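Local coordinates for outer membrane protein OMP121 (Bacteroides thetaiotaomicron, PDB 5FQ8) that probably imports a nutrient across the bacterial outer membrane as a calcium-binding receptor of the TonB-dependent family, at residues V860-I863 with N868-Y871; R832-N837 with F898-S903; K417-A422 with V494-I499. All coordinates share one frame; numbering follows the deposited sequence.

Contact 1: residues V860-I863 with N868-Y871; sequences VNKI and NVTY
Lys862 and Tyr871 extend alongside one another from neighbouring strands, on the same face of the antiparallel pair. The lysine leaves the backbone with CG anti to its N (chi1 -168°) and stays extended to the end, which carries its methylenes along the phenol: Lys862 CG is 3.5 Å from Tyr871 CE1, and farther out Lys862 CE reaches to 3.8 Å from Tyr871 OH. In Tyr871 the ring carbon CG is anti to the carbonyl carbon (chi1 -63°), a setting that brings the ring across to strand 860-863. There CD1 also meets Val860 CG2 at 3.8 Å, the two side chains running at a slant to each other. Val869 also touches the lysine chain, its CG1 3.6 Å from Lys862 CE. This is a beta hairpin of strands 859-865 and 868-873, with Lys862 and Tyr871 as a non-hydrogen-bonded pair and Ile863 and Thr870 as the hydrogen-bonded pair next to it. Ile863 N donates to Thr870 O, and Thr870 N returns a bond of 3.0 Å to Ile863 O. The side chains of this second pair stand on the opposite face, where Ile863 CB and Thr870 CB are 3.9 Å apart. The charged end of Lys862 forms salt bridges with Glu770 and with an acidic side chain of another protein chain, while strand 777-778 adds to the hairpin beside 859-865, running parallel to it.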
# COMPACT_ATOMS: atom_id res chain seq x y z
N VAL B 860 -5.92 49.02 27.75
CA VAL B 860 -5.72 50.25 27.02
C VAL B 860 -6.06 50.01 25.56
O VAL B 860 -6.31 48.89 25.14
CB VAL B 860 -4.28 50.77 27.15
CG1 VAL B 860 -3.91 50.89 28.60
CG2 VAL B 860 -3.35 49.84 26.43
N ASN B 861 -6.08 51.09 24.80
CA ASN B 861 -6.10 51.02 23.35
C ASN B 861 -4.84 51.69 22.85
O ASN B 861 -4.40 52.68 23.41
CB ASN B 861 -7.34 51.70 22.77
CG ASN B 861 -8.61 51.01 23.19
OD1 ASN B 861 -8.58 49.90 23.67
ND2 ASN B 861 -9.73 51.67 23.01
N LYS B 862 -4.23 51.11 21.83
CA LYS B 862 -3.03 51.67 21.22
C LYS B 862 -3.47 52.53 20.05
O LYS B 862 -3.97 52.01 19.05
CB LYS B 862 -2.10 50.55 20.77
CG LYS B 862 -0.71 50.99 20.39
CD LYS B 862 0.01 49.82 19.78
CE LYS B 862 1.43 50.16 19.48
NZ LYS B 862 2.19 48.95 19.11
N ILE B 863 -3.30 53.84 20.19
CA ILE B 863 -3.71 54.79 19.17
C ILE B 863 -2.52 55.02 18.24
O ILE B 863 -1.52 55.63 18.63
CB ILE B 863 -4.19 56.10 19.79
CG1 ILE B 863 -5.39 55.83 20.68
CG2 ILE B 863 -4.56 57.08 18.72
CD1 ILE B 863 -6.49 55.12 19.98
N ASN B 868 3.06 57.79 15.43
CA ASN B 868 2.77 58.26 16.78
C ASN B 868 1.99 57.19 17.55
O ASN B 868 0.92 56.76 17.11
CB ASN B 868 2.02 59.58 16.77
CG ASN B 868 2.90 60.73 17.23
OD1 ASN B 868 4.09 60.79 16.91
ND2 ASN B 868 2.32 61.64 18.00
N VAL B 869 2.53 56.78 18.69
CA VAL B 869 1.94 55.74 19.53
C VAL B 869 1.41 56.39 20.80
O VAL B 869 2.15 57.10 21.50
CB VAL B 869 2.95 54.64 19.88
CG1 VAL B 869 2.25 53.52 20.64
CG2 VAL B 869 3.61 54.09 18.63
N THR B 870 0.14 56.15 21.09
CA THR B 870 -0.55 56.73 22.22
C THR B 870 -1.45 55.68 22.83
O THR B 870 -2.02 54.87 22.11
CB THR B 870 -1.39 57.93 21.81
OG1 THR B 870 -0.60 58.81 21.00
CG2 THR B 870 -1.89 58.66 23.03
N TYR B 871 -1.58 55.70 24.15
CA TYR B 871 -2.39 54.72 24.84
C TYR B 871 -3.51 55.41 25.60
O TYR B 871 -3.33 56.51 26.12
CB TYR B 871 -1.53 53.90 25.77
CG TYR B 871 -0.49 53.09 25.04
CD1 TYR B 871 -0.82 51.88 24.44
CD2 TYR B 871 0.82 53.53 24.96
CE1 TYR B 871 0.13 51.14 23.78
CE2 TYR B 871 1.77 52.79 24.30
CZ TYR B 871 1.42 51.60 23.72
OH TYR B 871 2.40 50.89 23.06

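Contact 2: residues R832-N837 with F898-S903; sequences RTKDIN and FLVDKS
The carboxylate of Asp835 stacks over one face of the Phe898 ring, the two planes 14° apart. Asp835 OD1 sits 3.5 Å above the ring plane, offset toward the rim, and is 3.6 Å from both Phe898 CE2 and CZ. The same residue adds a CH-pi contact, its CB 4.3 Å from the ring centroid, and its backbone CA comes to 3.5 Å from Phe898 CE1. The ring therefore rests against the first turn of the helix as well as against the carboxylate.

The apolar part belongs to Lys834. With CG anti to the backbone N (chi1 -172°) and the rest extended, its methylenes touch both the ring and Val900: Lys834 CD is 3.7 Å from Val900 CG2 and 4.0 Å from Phe898 CD1.

No hydrogen bond joins the two segments; the polar ends turn to residues just beside them, Lys834 NZ to Cys897 O and Asp835 OD2 to Tyr830 OH. Farther along, Asp901 OD1 accepts from Ser903 N, an Asx turn, and also from Ser903 OG.

Helix 832-839 directly follows strand 828-831, which pairs antiparallel with barrel strand 899-915, and Tyr335 of helix 330-335 packs on its Thr833, Ile836 and Asn837.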
# COMPACT_ATOMS: atom_id res chain seq x y z
N ARG B 832 -3.28 20.32 25.32
CA ARG B 832 -4.46 20.46 24.47
C ARG B 832 -5.74 20.17 25.23
O ARG B 832 -6.82 20.54 24.76
CB ARG B 832 -4.35 19.54 23.24
CG ARG B 832 -5.28 19.92 22.07
CD ARG B 832 -5.51 18.81 21.07
NE ARG B 832 -6.39 19.24 19.99
CZ ARG B 832 -7.70 19.01 19.94
NH1 ARG B 832 -8.28 18.33 20.88
NH2 ARG B 832 -8.42 19.48 18.95
N THR B 833 -5.65 19.55 26.41
CA THR B 833 -6.84 19.31 27.20
C THR B 833 -7.39 20.59 27.79
O THR B 833 -8.60 20.78 27.89
CB THR B 833 -6.53 18.31 28.31
OG1 THR B 833 -5.89 17.17 27.75
CG2 THR B 833 -7.79 17.88 28.97
N LYS B 834 -6.50 21.50 28.19
CA LYS B 834 -6.95 22.83 28.55
C LYS B 834 -7.40 23.60 27.32
O LYS B 834 -8.42 24.29 27.34
CB LYS B 834 -5.84 23.57 29.29
CG LYS B 834 -6.23 24.88 29.89
CD LYS B 834 -5.02 25.69 30.30
CE LYS B 834 -5.43 26.97 30.97
NZ LYS B 834 -4.24 27.76 31.40
N ASP B 835 -6.66 23.45 26.22
CA ASP B 835 -7.01 24.11 24.97
C ASP B 835 -8.45 23.82 24.57
O ASP B 835 -9.25 24.74 24.34
CB ASP B 835 -6.05 23.66 23.87
CG ASP B 835 -5.79 24.74 22.86
OD1 ASP B 835 -6.67 25.59 22.64
OD2 ASP B 835 -4.69 24.72 22.28
N ILE B 836 -8.80 22.54 24.46
CA ILE B 836 -10.10 22.18 23.93
C ILE B 836 -11.20 22.56 24.91
O ILE B 836 -12.33 22.83 24.50
CB ILE B 836 -10.15 20.69 23.59
CG1 ILE B 836 -11.43 20.36 22.85
CG2 ILE B 836 -10.07 19.87 24.84
CD1 ILE B 836 -11.58 21.15 21.62
N ASN B 837 -10.89 22.62 26.20
CA ASN B 837 -11.91 22.89 27.19
C ASN B 837 -12.13 24.37 27.39
O ASN B 837 -13.23 24.79 27.75
CB ASN B 837 -11.56 22.22 28.51
CG ASN B 837 -11.81 20.77 28.47
OD1 ASN B 837 -12.95 20.32 28.54
ND2 ASN B 837 -10.76 20.01 28.31
N PHE B 898 -2.08 28.14 27.42
CA PHE B 898 -2.19 26.70 27.31
C PHE B 898 -0.87 26.00 27.55
O PHE B 898 -0.81 24.78 27.43
CB PHE B 898 -2.76 26.34 25.95
CG PHE B 898 -4.09 26.98 25.68
CD1 PHE B 898 -5.17 26.70 26.48
CD2 PHE B 898 -4.24 27.87 24.66
CE1 PHE B 898 -6.38 27.28 26.25
CE2 PHE B 898 -5.44 28.46 24.41
CZ PHE B 898 -6.52 28.17 25.21
N LEU B 899 0.17 26.73 27.89
CA LEU B 899 1.29 26.14 28.61
C LEU B 899 0.91 26.01 30.07
O LEU B 899 0.53 27.00 30.71
CB LEU B 899 2.54 26.99 28.44
CG LEU B 899 3.08 26.94 27.02
CD1 LEU B 899 4.14 27.96 26.84
CD2 LEU B 899 3.64 25.57 26.76
N VAL B 900 0.98 24.79 30.60
CA VAL B 900 0.46 24.44 31.91
C VAL B 900 1.59 23.97 32.81
O VAL B 900 2.54 23.33 32.36
CB VAL B 900 -0.62 23.36 31.76
CG1 VAL B 900 -0.94 22.72 33.08
CG2 VAL B 900 -1.85 23.98 31.16
N ASP B 901 1.48 24.31 34.10
CA ASP B 901 2.49 23.96 35.08
C ASP B 901 2.63 22.44 35.21
O ASP B 901 1.65 21.73 35.38
CB ASP B 901 2.13 24.59 36.43
CG ASP B 901 3.28 24.61 37.41
OD1 ASP B 901 4.10 23.68 37.42
OD2 ASP B 901 3.35 25.58 38.19
N LYS B 902 3.87 21.98 35.16
CA LYS B 902 4.23 20.57 35.19
C LYS B 902 4.21 19.98 36.59
O LYS B 902 4.28 18.76 36.73
CB LYS B 902 5.63 20.40 34.58
CG LYS B 902 5.77 19.42 33.44
CD LYS B 902 7.17 19.49 32.87
CE LYS B 902 7.64 18.16 32.27
NZ LYS B 902 6.60 17.52 31.42
N SER B 903 4.09 20.81 37.61
CA SER B 903 4.35 20.41 38.98
C SER B 903 3.23 19.52 39.51
O SER B 903 2.07 19.71 39.17
CB SER B 903 4.50 21.64 39.86
OG SER B 903 5.62 22.42 39.46

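Contact 3: residues K417-A422 with V494-I499; sequences KPNLYA and VNDLTI
Asn419 and Leu497 mark the closest approach of the two backbones, their CA atoms 6.0 Å apart, where both chains have left the regular strand. Asn419 is the centre of an inverse gamma turn (phi -77°, psi 80°), spanned by a weak bond from Leu420 N to Pro418 O, and helix 420-424 starts right after it. On the other side strand 472-495 ends, and Asp496 bends the chain with a positive phi.

The side chain of Asn419 uses both ends of its amide. ND2 donates to Leu497 O at 3.2 Å, in the carbonyl plane and on a lone pair, although the acceptor lies out of the amide plane and the N-H points off line. OD1 accepts from Ala422 N, the capping bond of an N-cap residue. One buried amide thus joins the start of a helix to the loop leaving a barrel strand. The chi1 of Asn419, -168°, sets CG anti to the backbone N and carries the amide toward that loop. Leu497 CD1 packs against the backbone of the first segment, 3.7 Å from Lys417 O. Asp496 OD1 stands 3.9 Å from Asn419 ND2, too far for a bond. The ammonium group of Lys417 pairs with Glu443, and Thr498 OG1 bonds Asn627 of the second subunit.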
# COMPACT_ATOMS: atom_id res chain seq x y z
N LYS B 417 -9.85 2.87 9.26
CA LYS B 417 -11.00 3.69 9.56
C LYS B 417 -11.99 3.61 8.41
O LYS B 417 -11.59 3.48 7.25
CB LYS B 417 -10.61 5.15 9.80
CG LYS B 417 -9.88 5.85 8.69
CD LYS B 417 -9.21 7.08 9.24
CE LYS B 417 -8.83 8.05 8.16
NZ LYS B 417 -10.03 8.66 7.52
N PRO B 418 -13.29 3.69 8.69
CA PRO B 418 -14.29 3.40 7.67
C PRO B 418 -14.42 4.50 6.64
O PRO B 418 -13.97 5.63 6.82
CB PRO B 418 -15.59 3.27 8.47
CG PRO B 418 -15.22 3.28 9.88
CD PRO B 418 -13.92 4.00 9.98
N ASN B 419 -15.06 4.14 5.53
CA ASN B 419 -15.49 5.09 4.52
C ASN B 419 -16.74 5.75 5.06
O ASN B 419 -17.87 5.40 4.72
CB ASN B 419 -15.76 4.39 3.21
CG ASN B 419 -15.93 5.34 2.07
OD1 ASN B 419 -16.66 6.31 2.16
ND2 ASN B 419 -15.23 5.09 0.99
N LEU B 420 -16.52 6.73 5.94
CA LEU B 420 -17.63 7.45 6.53
C LEU B 420 -18.47 8.17 5.48
O LEU B 420 -19.69 8.27 5.61
CB LEU B 420 -17.10 8.44 7.57
CG LEU B 420 -16.35 7.85 8.76
CD1 LEU B 420 -15.71 8.95 9.52
CD2 LEU B 420 -17.28 7.08 9.66
N TYR B 421 -17.82 8.66 4.42
CA TYR B 421 -18.56 9.36 3.37
C TYR B 421 -19.56 8.43 2.69
O TYR B 421 -20.74 8.76 2.55
CB TYR B 421 -17.60 9.96 2.35
CG TYR B 421 -18.29 10.83 1.32
CD1 TYR B 421 -18.52 12.16 1.58
CD2 TYR B 421 -18.71 10.32 0.11
CE1 TYR B 421 -19.13 12.97 0.67
CE2 TYR B 421 -19.34 11.12 -0.81
CZ TYR B 421 -19.55 12.45 -0.52
OH TYR B 421 -20.17 13.27 -1.43
N ALA B 422 -19.10 7.26 2.26
CA ALA B 422 -19.98 6.34 1.56
C ALA B 422 -21.17 5.94 2.41
O ALA B 422 -22.29 5.82 1.91
CB ALA B 422 -19.22 5.11 1.12
N VAL B 494 -3.80 1.74 1.60
CA VAL B 494 -4.80 1.98 0.57
C VAL B 494 -5.83 2.94 1.12
O VAL B 494 -6.16 2.90 2.30
CB VAL B 494 -5.51 0.70 0.09
CG1 VAL B 494 -4.58 -0.15 -0.71
CG2 VAL B 494 -6.05 -0.05 1.26
N ASN B 495 -6.34 3.80 0.25
CA ASN B 495 -7.36 4.75 0.64
C ASN B 495 -8.63 4.48 -0.12
O ASN B 495 -8.66 3.71 -1.08
CB ASN B 495 -6.88 6.18 0.42
CG ASN B 495 -5.92 6.63 1.50
OD1 ASN B 495 -6.32 7.24 2.49
ND2 ASN B 495 -4.65 6.32 1.32
N ASP B 496 -9.71 5.10 0.33
CA ASP B 496 -10.97 5.10 -0.40
C ASP B 496 -11.47 3.66 -0.57
O ASP B 496 -11.33 3.05 -1.62
CB ASP B 496 -10.80 5.82 -1.74
CG ASP B 496 -12.08 6.41 -2.24
OD1 ASP B 496 -13.12 5.72 -2.18
OD2 ASP B 496 -12.04 7.57 -2.69
N LEU B 497 -12.05 3.14 0.50
CA LEU B 497 -12.39 1.73 0.58
C LEU B 497 -13.63 1.42 -0.24
O LEU B 497 -14.61 2.17 -0.21
CB LEU B 497 -12.60 1.32 2.03
CG LEU B 497 -11.41 1.65 2.92
CD1 LEU B 497 -11.69 1.25 4.35
CD2 LEU B 497 -10.17 0.98 2.39
N THR B 498 -13.60 0.31 -0.98
CA THR B 498 -14.73 -0.01 -1.84
C THR B 498 -15.92 -0.47 -1.02
O THR B 498 -16.99 0.14 -1.05
CB THR B 498 -14.34 -1.05 -2.87
OG1 THR B 498 -13.34 -0.52 -3.74
CG2 THR B 498 -15.53 -1.42 -3.69
N ILE B 499 -15.76 -1.58 -0.29
CA ILE B 499 -16.68 -1.98 0.76
C ILE B 499 -16.34 -1.15 1.99
O ILE B 499 -15.19 -1.21 2.45
CB ILE B 499 -16.61 -3.48 1.03
CG1 ILE B 499 -17.28 -4.24 -0.10
CG2 ILE B 499 -17.33 -3.83 2.29
CD1 ILE B 499 -16.78 -5.57 -0.24

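From the N terminus, contact 3 comes first: 417-422 follows barrel strand 398-417, and the chain runs through strand 446-469 and on along 472-495 before 494-499 closes a loop of 71 residues. It ties together the ends of two strands that flank 446-469 in the barrel. Much later helix 832-839 opens contact 2, which closes only at 898-903, on entry to strand 899-915. Between those two ends the chain folds out into the short hairpin of contact 1, so contact 1 is nested in contact 2, their centres about 32 Å apart. No loops cross. Contacts 2 and 3 both reach the barrel, their nearest atoms about 16 Å apart, whereas contact 1 lies well outside it.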